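Local structure of 4-hydroxy-3-methylbut-2-enyl diphosphate reductase (3DNF) at residues Lys21-Ser26 with Val34-Pro39; Glu174-Ile179 with Val186-Thr191; Glu245-Glu250 with Lys275-Glu280. The protein catalyses the reduction of (E)-4-hydroxy-3-methylbut-2-enyl diphosphate to isopentenyl and dimethylallyl diphosphate, the last step of the non-mevalonate isoprenoid pathway, using an iron-sulfur cluster. All coordinates share one frame; numbering follows the deposited sequence.

Interaction 1: Lys21-Ser26 with Val34-Pro39; sequences KLAEES and VYTLGP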
loop_
_atom_site.group_PDB
_atom_site.type_symbol
_atom_site.label_atom_id
_atom_site.label_comp_id
_atom_site.label_asym_id
_atom_site.label_seq_id
_atom_site.Cartn_x
_atom_site.Cartn_y
_atom_site.Cartn_z
ATOM N N LYS B 21 12.263 5.827 -33.849
ATOM C CA LYS B 21 11.543 6.179 -35.065
ATOM C C LYS B 21 11.414 7.696 -35.194
ATOM O O LYS B 21 11.613 8.235 -36.274
ATOM C CB LYS B 21 10.178 5.481 -35.141
ATOM C CG LYS B 21 9.599 5.516 -36.550
ATOM C CD LYS B 21 8.850 4.245 -36.910
ATOM C CE LYS B 21 8.642 4.143 -38.430
ATOM N NZ LYS B 21 9.927 4.052 -39.190
ATOM N N LEU B 22 11.154 8.400 -34.088
ATOM C CA LEU B 22 11.097 9.861 -34.124
ATOM C C LEU B 22 12.455 10.439 -34.499
ATOM O O LEU B 22 12.555 11.436 -35.199
ATOM C CB LEU B 22 10.677 10.428 -32.747
ATOM C CG LEU B 22 9.195 10.230 -32.388
ATOM C CD1 LEU B 22 8.923 10.717 -30.991
ATOM C CD2 LEU B 22 8.238 10.945 -33.374
ATOM N N ALA B 23 13.513 9.820 -33.998
ATOM C CA ALA B 23 14.883 10.268 -34.274
ATOM C C ALA B 23 15.168 10.109 -35.772
ATOM O O ALA B 23 15.652 11.032 -36.436
ATOM C CB ALA B 23 15.866 9.417 -33.453
ATOM N N GLU B 24 14.828 8.947 -36.303
ATOM C CA GLU B 24 15.081 8.680 -37.715
ATOM C C GLU B 24 14.261 9.640 -38.573
ATOM O O GLU B 24 14.788 10.236 -39.569
ATOM C CB GLU B 24 14.792 7.223 -38.021
ATOM C CG GLU B 24 15.813 6.234 -37.405
ATOM C CD GLU B 24 15.322 4.772 -37.524
ATOM O OE1 GLU B 24 14.144 4.536 -37.906
ATOM O OE2 GLU B 24 16.090 3.844 -37.190
ATOM N N GLU B 25 13.001 9.820 -38.202
ATOM C CA GLU B 25 12.115 10.673 -39.015
ATOM C C GLU B 25 12.532 12.149 -39.002
ATOM O O GLU B 25 12.307 12.861 -40.001
ATOM C CB GLU B 25 10.635 10.488 -38.655
ATOM C CG GLU B 25 10.024 9.186 -39.216
ATOM C CD GLU B 25 9.069 9.374 -40.415
ATOM O OE1 GLU B 25 9.267 10.278 -41.262
ATOM O OE2 GLU B 25 8.111 8.570 -40.520
ATOM N N SER B 26 13.142 12.604 -37.920
ATOM C CA SER B 26 13.579 14.032 -37.803
ATOM C C SER B 26 14.609 14.442 -38.834
ATOM O O SER B 26 14.753 15.625 -39.131
ATOM C CB SER B 26 14.118 14.388 -36.418
ATOM O OG SER B 26 15.365 13.760 -36.126
ATOM N N VAL B 34 21.452 16.733 -36.600
ATOM C CA VAL B 34 20.537 16.007 -35.672
ATOM C C VAL B 34 21.272 15.284 -34.539
ATOM O O VAL B 34 22.123 14.399 -34.769
ATOM C CB VAL B 34 19.612 14.990 -36.435
ATOM C CG1 VAL B 34 18.685 14.264 -35.419
ATOM C CG2 VAL B 34 18.795 15.721 -37.555
ATOM N N TYR B 35 20.865 15.626 -33.307
ATOM C CA TYR B 35 21.455 15.009 -32.107
ATOM C C TYR B 35 20.338 14.409 -31.278
ATOM O O TYR B 35 19.228 14.933 -31.223
ATOM C CB TYR B 35 22.095 16.055 -31.222
ATOM C CG TYR B 35 23.310 16.724 -31.782
ATOM C CD1 TYR B 35 24.564 16.246 -31.499
ATOM C CD2 TYR B 35 23.181 17.884 -32.556
ATOM C CE1 TYR B 35 25.715 16.892 -31.983
ATOM C CE2 TYR B 35 24.292 18.516 -33.046
ATOM C CZ TYR B 35 25.554 18.036 -32.766
ATOM O OH TYR B 35 26.688 18.663 -33.221
ATOM N N THR B 36 20.692 13.311 -30.597
ATOM C CA THR B 36 19.922 12.839 -29.463
ATOM C C THR B 36 20.639 13.427 -28.271
ATOM O O THR B 36 21.858 13.705 -28.295
ATOM C CB THR B 36 19.848 11.249 -29.391
ATOM O OG1 THR B 36 21.160 10.676 -29.312
ATOM C CG2 THR B 36 19.067 10.669 -30.601
ATOM N N LEU B 37 19.865 13.726 -27.248
ATOM C CA LEU B 37 20.457 14.276 -26.037
ATOM C C LEU B 37 21.021 13.136 -25.196
ATOM O O LEU B 37 20.296 12.532 -24.382
ATOM C CB LEU B 37 19.398 15.043 -25.255
ATOM C CG LEU B 37 18.972 16.406 -25.761
ATOM C CD1 LEU B 37 17.831 16.924 -24.853
ATOM C CD2 LEU B 37 20.178 17.358 -25.728
ATOM N N GLY B 38 22.291 12.850 -25.417
ATOM C CA GLY B 38 22.978 11.651 -24.918
ATOM C C GLY B 38 22.654 10.490 -25.865
ATOM O O GLY B 38 21.784 10.626 -26.736
ATOM N N PRO B 39 23.310 9.341 -25.680
ATOM C CA PRO B 39 23.029 8.170 -26.536
ATOM C C PRO B 39 21.593 7.697 -26.326
ATOM O O PRO B 39 21.097 7.647 -25.195
ATOM C CB PRO B 39 24.025 7.131 -26.039
ATOM C CG PRO B 39 24.251 7.505 -24.627
ATOM C CD PRO B 39 24.302 9.004 -24.644
#

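Interaction 2: Glu174-Ile179 with Val186-Thr191; sequences EVVGEI and VKVINT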
loop_
_atom_site.group_PDB
_atom_site.type_symbol
_atom_site.label_atom_id
_atom_site.label_comp_id
_atom_site.label_asym_id
_atom_site.label_seq_id
_atom_site.Cartn_x
_atom_site.Cartn_y
_atom_site.Cartn_z
ATOM N N GLU B 174 5.467 -2.905 -1.136
ATOM C CA GLU B 174 5.927 -2.717 0.237
ATOM C C GLU B 174 5.803 -1.270 0.708
ATOM O O GLU B 174 5.327 -1.042 1.839
ATOM C CB GLU B 174 7.386 -3.213 0.385
ATOM C CG GLU B 174 8.024 -2.967 1.747
ATOM C CD GLU B 174 7.449 -3.840 2.839
ATOM O OE1 GLU B 174 6.755 -4.836 2.519
ATOM O OE2 GLU B 174 7.671 -3.532 4.036
ATOM N N VAL B 175 6.278 -0.326 -0.124
ATOM C CA VAL B 175 6.227 1.112 0.182
ATOM C C VAL B 175 4.779 1.583 0.346
ATOM O O VAL B 175 4.444 2.302 1.293
ATOM C CB VAL B 175 6.906 1.994 -0.928
ATOM C CG1 VAL B 175 6.641 3.503 -0.630
ATOM C CG2 VAL B 175 8.370 1.720 -0.969
ATOM N N VAL B 176 3.934 1.207 -0.605
ATOM C CA VAL B 176 2.522 1.589 -0.544
ATOM C C VAL B 176 1.856 1.076 0.750
ATOM O O VAL B 176 1.197 1.824 1.460
ATOM C CB VAL B 176 1.750 1.104 -1.803
ATOM C CG1 VAL B 176 0.216 1.195 -1.582
ATOM C CG2 VAL B 176 2.211 1.878 -3.072
ATOM N N GLY B 177 2.052 -0.197 1.068
ATOM C CA GLY B 177 1.435 -0.813 2.229
ATOM C C GLY B 177 1.947 -0.166 3.503
ATOM O O GLY B 177 1.175 0.153 4.396
ATOM N N GLU B 178 3.258 0.070 3.552
ATOM C CA GLU B 178 3.861 0.647 4.738
ATOM C C GLU B 178 3.380 2.071 4.991
ATOM O O GLU B 178 2.910 2.391 6.090
ATOM C CB GLU B 178 5.394 0.570 4.658
ATOM C CG GLU B 178 6.090 0.935 5.985
ATOM C CD GLU B 178 5.746 0.025 7.175
ATOM O OE1 GLU B 178 5.434 -1.175 6.993
ATOM O OE2 GLU B 178 5.796 0.528 8.316
ATOM N N ILE B 179 3.461 2.934 3.978
ATOM C CA ILE B 179 2.979 4.317 4.147
ATOM C C ILE B 179 1.499 4.353 4.594
ATOM O O ILE B 179 1.146 5.119 5.489
ATOM C CB ILE B 179 3.252 5.182 2.891
ATOM C CG1 ILE B 179 4.770 5.384 2.719
ATOM C CG2 ILE B 179 2.560 6.566 2.943
ATOM C CD1 ILE B 179 5.144 6.068 1.430
ATOM N N VAL B 186 -3.914 7.869 1.754
ATOM C CA VAL B 186 -2.895 7.621 0.759
ATOM C C VAL B 186 -3.597 7.484 -0.584
ATOM O O VAL B 186 -4.581 6.768 -0.685
ATOM C CB VAL B 186 -2.095 6.323 1.043
ATOM C CG1 VAL B 186 -1.187 6.004 -0.161
ATOM C CG2 VAL B 186 -1.269 6.494 2.295
ATOM N N LYS B 187 -3.079 8.148 -1.621
ATOM C CA LYS B 187 -3.570 7.897 -2.964
ATOM C C LYS B 187 -2.440 7.373 -3.828
ATOM O O LYS B 187 -1.361 7.943 -3.856
ATOM C CB LYS B 187 -4.178 9.157 -3.600
ATOM C CG LYS B 187 -4.609 8.972 -5.043
ATOM C CD LYS B 187 -5.521 10.106 -5.459
ATOM C CE LYS B 187 -5.822 10.111 -6.938
ATOM N NZ LYS B 187 -6.908 11.108 -7.216
ATOM N N VAL B 188 -2.685 6.267 -4.529
ATOM C CA VAL B 188 -1.671 5.683 -5.366
ATOM C C VAL B 188 -2.109 5.735 -6.799
ATOM O O VAL B 188 -3.228 5.341 -7.139
ATOM C CB VAL B 188 -1.464 4.177 -5.015
ATOM C CG1 VAL B 188 -0.364 3.511 -5.880
ATOM C CG2 VAL B 188 -1.219 4.010 -3.517
ATOM N N ILE B 189 -1.238 6.294 -7.640
ATOM C CA ILE B 189 -1.448 6.151 -9.068
ATOM C C ILE B 189 -0.319 5.255 -9.587
ATOM O O ILE B 189 0.864 5.657 -9.631
ATOM C CB ILE B 189 -1.464 7.515 -9.770
ATOM C CG1 ILE B 189 -2.583 8.385 -9.177
ATOM C CG2 ILE B 189 -1.578 7.286 -11.334
ATOM C CD1 ILE B 189 -2.510 9.844 -9.657
ATOM N N ASN B 190 -0.692 4.030 -9.944
ATOM C CA ASN B 190 0.311 3.042 -10.339
ATOM C C ASN B 190 0.812 3.316 -11.758
ATOM O O ASN B 190 0.164 2.960 -12.738
ATOM C CB ASN B 190 -0.213 1.610 -10.238
ATOM C CG ASN B 190 0.881 0.564 -10.516
ATOM O OD1 ASN B 190 1.910 0.854 -11.154
ATOM N ND2 ASN B 190 0.658 -0.630 -10.067
ATOM N N THR B 191 1.988 3.925 -11.833
ATOM C CA THR B 191 2.563 4.296 -13.132
ATOM C C THR B 191 3.672 3.323 -13.614
ATOM O O THR B 191 4.447 3.655 -14.533
ATOM C CB THR B 191 3.138 5.696 -13.027
ATOM O OG1 THR B 191 3.959 5.769 -11.868
ATOM C CG2 THR B 191 2.029 6.773 -12.960
#

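Interaction 3: Glu245-Glu250 with Lys275-Glu280; sequences EELQPE and KSRIQE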
loop_
_atom_site.group_PDB
_atom_site.type_symbol
_atom_site.label_atom_id
_atom_site.label_comp_id
_atom_site.label_asym_id
_atom_site.label_seq_id
_atom_site.Cartn_x
_atom_site.Cartn_y
_atom_site.Cartn_z
ATOM N N GLU B 245 27.443 -13.949 -33.803
ATOM C CA GLU B 245 28.771 -14.577 -33.838
ATOM C C GLU B 245 28.919 -15.675 -32.794
ATOM O O GLU B 245 29.661 -16.635 -32.997
ATOM C CB GLU B 245 29.882 -13.540 -33.619
ATOM C CG GLU B 245 30.043 -12.501 -34.725
ATOM C CD GLU B 245 30.248 -13.113 -36.104
ATOM O OE1 GLU B 245 29.637 -12.602 -37.067
ATOM O OE2 GLU B 245 31.011 -14.096 -36.229
ATOM N N GLU B 246 28.206 -15.527 -31.682
ATOM C CA GLU B 246 28.318 -16.454 -30.560
ATOM C C GLU B 246 27.518 -17.748 -30.740
ATOM O O GLU B 246 27.781 -18.739 -30.050
ATOM C CB GLU B 246 27.936 -15.750 -29.262
ATOM C CG GLU B 246 28.797 -14.535 -28.967
ATOM C CD GLU B 246 28.277 -13.720 -27.808
ATOM O OE1 GLU B 246 28.193 -14.251 -26.679
ATOM O OE2 GLU B 246 27.958 -12.538 -28.024
ATOM N N LEU B 247 26.565 -17.737 -31.673
ATOM C CA LEU B 247 25.735 -18.908 -31.976
ATOM C C LEU B 247 26.561 -20.116 -32.413
ATOM O O LEU B 247 27.061 -20.166 -33.543
ATOM C CB LEU B 247 24.696 -18.579 -33.054
ATOM C CG LEU B 247 23.532 -17.665 -32.669
ATOM C CD1 LEU B 247 22.815 -17.118 -33.908
ATOM C CD2 LEU B 247 22.552 -18.383 -31.736
ATOM N N GLN B 248 26.698 -21.081 -31.511
ATOM C CA GLN B 248 27.460 -22.296 -31.790
ATOM C C GLN B 248 26.602 -23.263 -32.592
ATOM O O GLN B 248 25.494 -23.596 -32.164
ATOM C CB GLN B 248 27.922 -22.960 -30.493
ATOM C CG GLN B 248 28.911 -22.132 -29.681
ATOM C CD GLN B 248 29.226 -22.749 -28.330
ATOM O OE1 GLN B 248 29.407 -22.039 -27.339
ATOM N NE2 GLN B 248 29.288 -24.074 -28.279
ATOM N N PRO B 249 27.106 -23.713 -33.759
ATOM C CA PRO B 249 26.383 -24.693 -34.581
ATOM C C PRO B 249 25.976 -25.918 -33.763
ATOM O O PRO B 249 24.949 -26.543 -34.049
ATOM C CB PRO B 249 27.413 -25.084 -35.645
ATOM C CG PRO B 249 28.297 -23.893 -35.760
ATOM C CD PRO B 249 28.392 -23.328 -34.372
ATOM N N GLU B 250 26.777 -26.224 -32.743
ATOM C CA GLU B 250 26.570 -27.370 -31.856
ATOM C C GLU B 250 25.187 -27.367 -31.200
ATOM O O GLU B 250 24.551 -28.422 -31.078
ATOM C CB GLU B 250 27.660 -27.392 -30.779
ATOM C CG GLU B 250 27.666 -28.645 -29.910
ATOM C CD GLU B 250 28.817 -28.672 -28.921
ATOM O OE1 GLU B 250 29.398 -29.767 -28.719
ATOM O OE2 GLU B 250 29.141 -27.604 -28.350
ATOM N N LYS B 275 18.366 -14.560 -36.049
ATOM C CA LYS B 275 17.406 -15.437 -36.712
ATOM C C LYS B 275 17.957 -16.028 -38.009
ATOM O O LYS B 275 17.866 -17.235 -38.224
ATOM C CB LYS B 275 16.082 -14.703 -36.977
ATOM C CG LYS B 275 15.044 -15.505 -37.759
ATOM C CD LYS B 275 13.754 -14.725 -37.890
ATOM C CE LYS B 275 12.752 -15.491 -38.713
ATOM N NZ LYS B 275 11.391 -15.274 -38.161
ATOM N N SER B 276 18.527 -15.193 -38.873
ATOM C CA SER B 276 18.993 -15.714 -40.158
ATOM C C SER B 276 20.342 -16.436 -40.083
ATOM O O SER B 276 20.699 -17.178 -40.999
ATOM C CB SER B 276 18.962 -14.650 -41.261
ATOM O OG SER B 276 19.408 -13.402 -40.794
ATOM N N ARG B 277 21.080 -16.234 -38.992
ATOM C CA ARG B 277 22.277 -17.044 -38.736
ATOM C C ARG B 277 21.856 -18.434 -38.261
ATOM O O ARG B 277 22.472 -19.433 -38.640
ATOM C CB ARG B 277 23.251 -16.339 -37.763
ATOM C CG ARG B 277 24.404 -17.189 -37.166
ATOM C CD ARG B 277 24.970 -18.281 -38.085
ATOM N NE ARG B 277 26.202 -17.915 -38.772
ATOM C CZ ARG B 277 27.109 -18.788 -39.200
ATOM N NH1 ARG B 277 26.934 -20.094 -39.012
ATOM N NH2 ARG B 277 28.201 -18.355 -39.816
ATOM N N ILE B 278 20.796 -18.498 -37.455
ATOM C CA ILE B 278 20.216 -19.788 -37.046
ATOM C C ILE B 278 19.697 -20.561 -38.263
ATOM O O ILE B 278 19.916 -21.771 -38.375
ATOM C CB ILE B 278 19.127 -19.616 -35.951
ATOM C CG1 ILE B 278 19.775 -19.168 -34.634
ATOM C CG2 ILE B 278 18.343 -20.907 -35.740
ATOM C CD1 ILE B 278 18.806 -18.670 -33.585
ATOM N N GLN B 279 19.044 -19.851 -39.184
ATOM C CA GLN B 279 18.608 -20.434 -40.461
ATOM C C GLN B 279 19.773 -20.873 -41.353
ATOM O O GLN B 279 19.619 -21.780 -42.173
ATOM C CB GLN B 279 17.697 -19.464 -41.220
ATOM C CG GLN B 279 16.258 -19.470 -40.728
ATOM C CD GLN B 279 15.488 -18.222 -41.119
ATOM O OE1 GLN B 279 16.054 -17.133 -41.226
ATOM N NE2 GLN B 279 14.183 -18.373 -41.325
ATOM N N GLU B 280 20.924 -20.222 -41.184
ATOM C CA GLU B 280 22.152 -20.564 -41.899
ATOM C C GLU B 280 22.843 -21.781 -41.277
ATOM O O GLU B 280 23.532 -22.532 -41.971
ATOM C CB GLU B 280 23.109 -19.369 -41.912
ATOM C CG GLU B 280 24.233 -19.486 -42.926
ATOM C CD GLU B 280 25.534 -18.888 -42.432
ATOM O OE1 GLU B 280 25.628 -17.647 -42.346
ATOM O OE2 GLU B 280 26.467 -19.666 -42.139
#

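Interaction 1: Lys21-Ser26 with Val34-Pro39
A23 lies opposite T36 and S26 opposite V34, with CA atoms of the two pairs 7.4 and 7.5 Å apart; residues 21-26 of helix 14-26 therefore run antiparallel to the strand that begins at V34. No hydrogen bond joins the segments, and the contact is narrow. Its closest approach brings S26 OG within 3.4 Å of the methyl V34 CG1, a van der Waals touch. The hydroxyl is held by the helix itself: chi1 of 69° folds OG back over the preceding turn, where it donates to A23 O at 2.8 Å. With an alanine in place of S26 the hydroxyl is gone, which would probably leave A23 O without its side-chain donor and open a gap beside V34 CG1. T36 presents its methyl CG2 to A23 CB at a loose 4.5 Å, while OG1 donates to G38 O (2.7 Å), two residues further on. This is a helix layered on a parallel sheet. I70 of the adjoining strand 68-71 touches A23, S26 and V34, and V55 on the other neighbouring strand, 55-57, meets V34 and T36. Helix 44-53 flanks helix 14-26, where E24 forms a salt bridge with R49.

Interaction 2: Glu174-Ile179 with Val186-Thr191
V176 and V188 come to 7.6 Å between CA atoms and I179 and V186 to 7.5 Å, so helix 169-182 runs antiparallel to the strand that follows it. Helix and strand are the second and third elements of a beta-alpha-beta crossover, strand 158-163, helix 169-182 and strand 185-189, in which the two strands are parallel neighbours. Between these two segments the contact is made by aliphatic side chains, with no hydrogen bond; F172 of the same helix also packs on V188. V176 and V188 meet tip to tip. The methyl V188 CG2 touches both branches of V176, at 3.7 Å from V176 CG1 and 4.1 Å from V176 CG2, while V188 CG1 reaches the second of these branches as well. In V176 the branch CG1 stands opposite the backbone N (chi1 166°), which directs it to V188 CG2. Alternate residues of the strand, V186 and V188, face the helix; I161 of strand 158-163, the first strand of the unit, also packs against V176, I179 and V186. The strand lies at the edge of its own sheet, but the second subunit extends it: V186, K187 and V188 form an antiparallel ladder with a strand of that chain. V176 also packs on V176 of the second subunit, so the helix takes part in the dimer interface. Further along the helix, I179 and V186 cross at about a right angle: I179 CG2 lies 3.9 Å from V186 CG2, and that same valine methyl is 4.2 Å from the backbone C of I179.

Interaction 3: Glu245-Glu250 with Lys275-Glu280
L247 and I278 bring a loop and a helix to within 7.5 Å of each other, CA to CA, and the apolar contact between the segments is centred on the leucine. Its two methyls divide the work. L247 CD1 lies in the angle between two helix residues, 3.6 Å from R277 CG and 3.7 Å from I278 CG1; L247 CD2 leans over the isoleucine, reaching I278 CG1 at 4.1 Å and I278 CD1 only slightly farther off. The leucine and isoleucine side chains cross at about a right angle, whereas L247 and the aliphatic part of R277 slide past each other in opposite directions. With chi1 of -69°, I278 swings CG1 opposite its own carbonyl carbon, and this long branch is what meets the loop. The setting is an open alpha/beta layer: helix 268-281 lies on a parallel sheet, and the loop belongs to the connection from edge strand 238-241 to strand 257-262. L247 also touches I241 and F252, and I278 continues down to V258 and I260, so both belong to the core between helix and sheet. The charged groups lie at the margin of the contact. The chain of R277 is bent at chi2 and chi3, and its NH2 comes to 3.2 Å from E280 OE2 within the helix. That oxygen sits above one face of the guanidinium, toward the rim, so charge attraction holds the pair without an N-H aimed at it. Across the contact, E245 OE2 is 6.2 Å from R277 NH2; the opposite charges may attract weakly at this distance, which is too long for a salt bridge.

How the interactions relate
The three contacts follow one another along the chain without nesting, and each lies in a different lobe of this three-lobed enzyme, beside or within its own four-stranded parallel sheet. The centre of interaction 1 is about 35 Å from that of interaction 2 and about 32 Å from that of interaction 3. Interactions 2 and 3 are about 46 Å apart, centre to centre. All three pack a helix against a neighbouring element, a strand in interactions 1 and 2 and a loop in interaction 3. The iron-sulfur cluster sits between the lobes, about 13 Å from the side chain of A23 in interaction 1, in a pocket that includes C13, C96 and C193. Of the three, interaction 2 alone is touched by the second subunit.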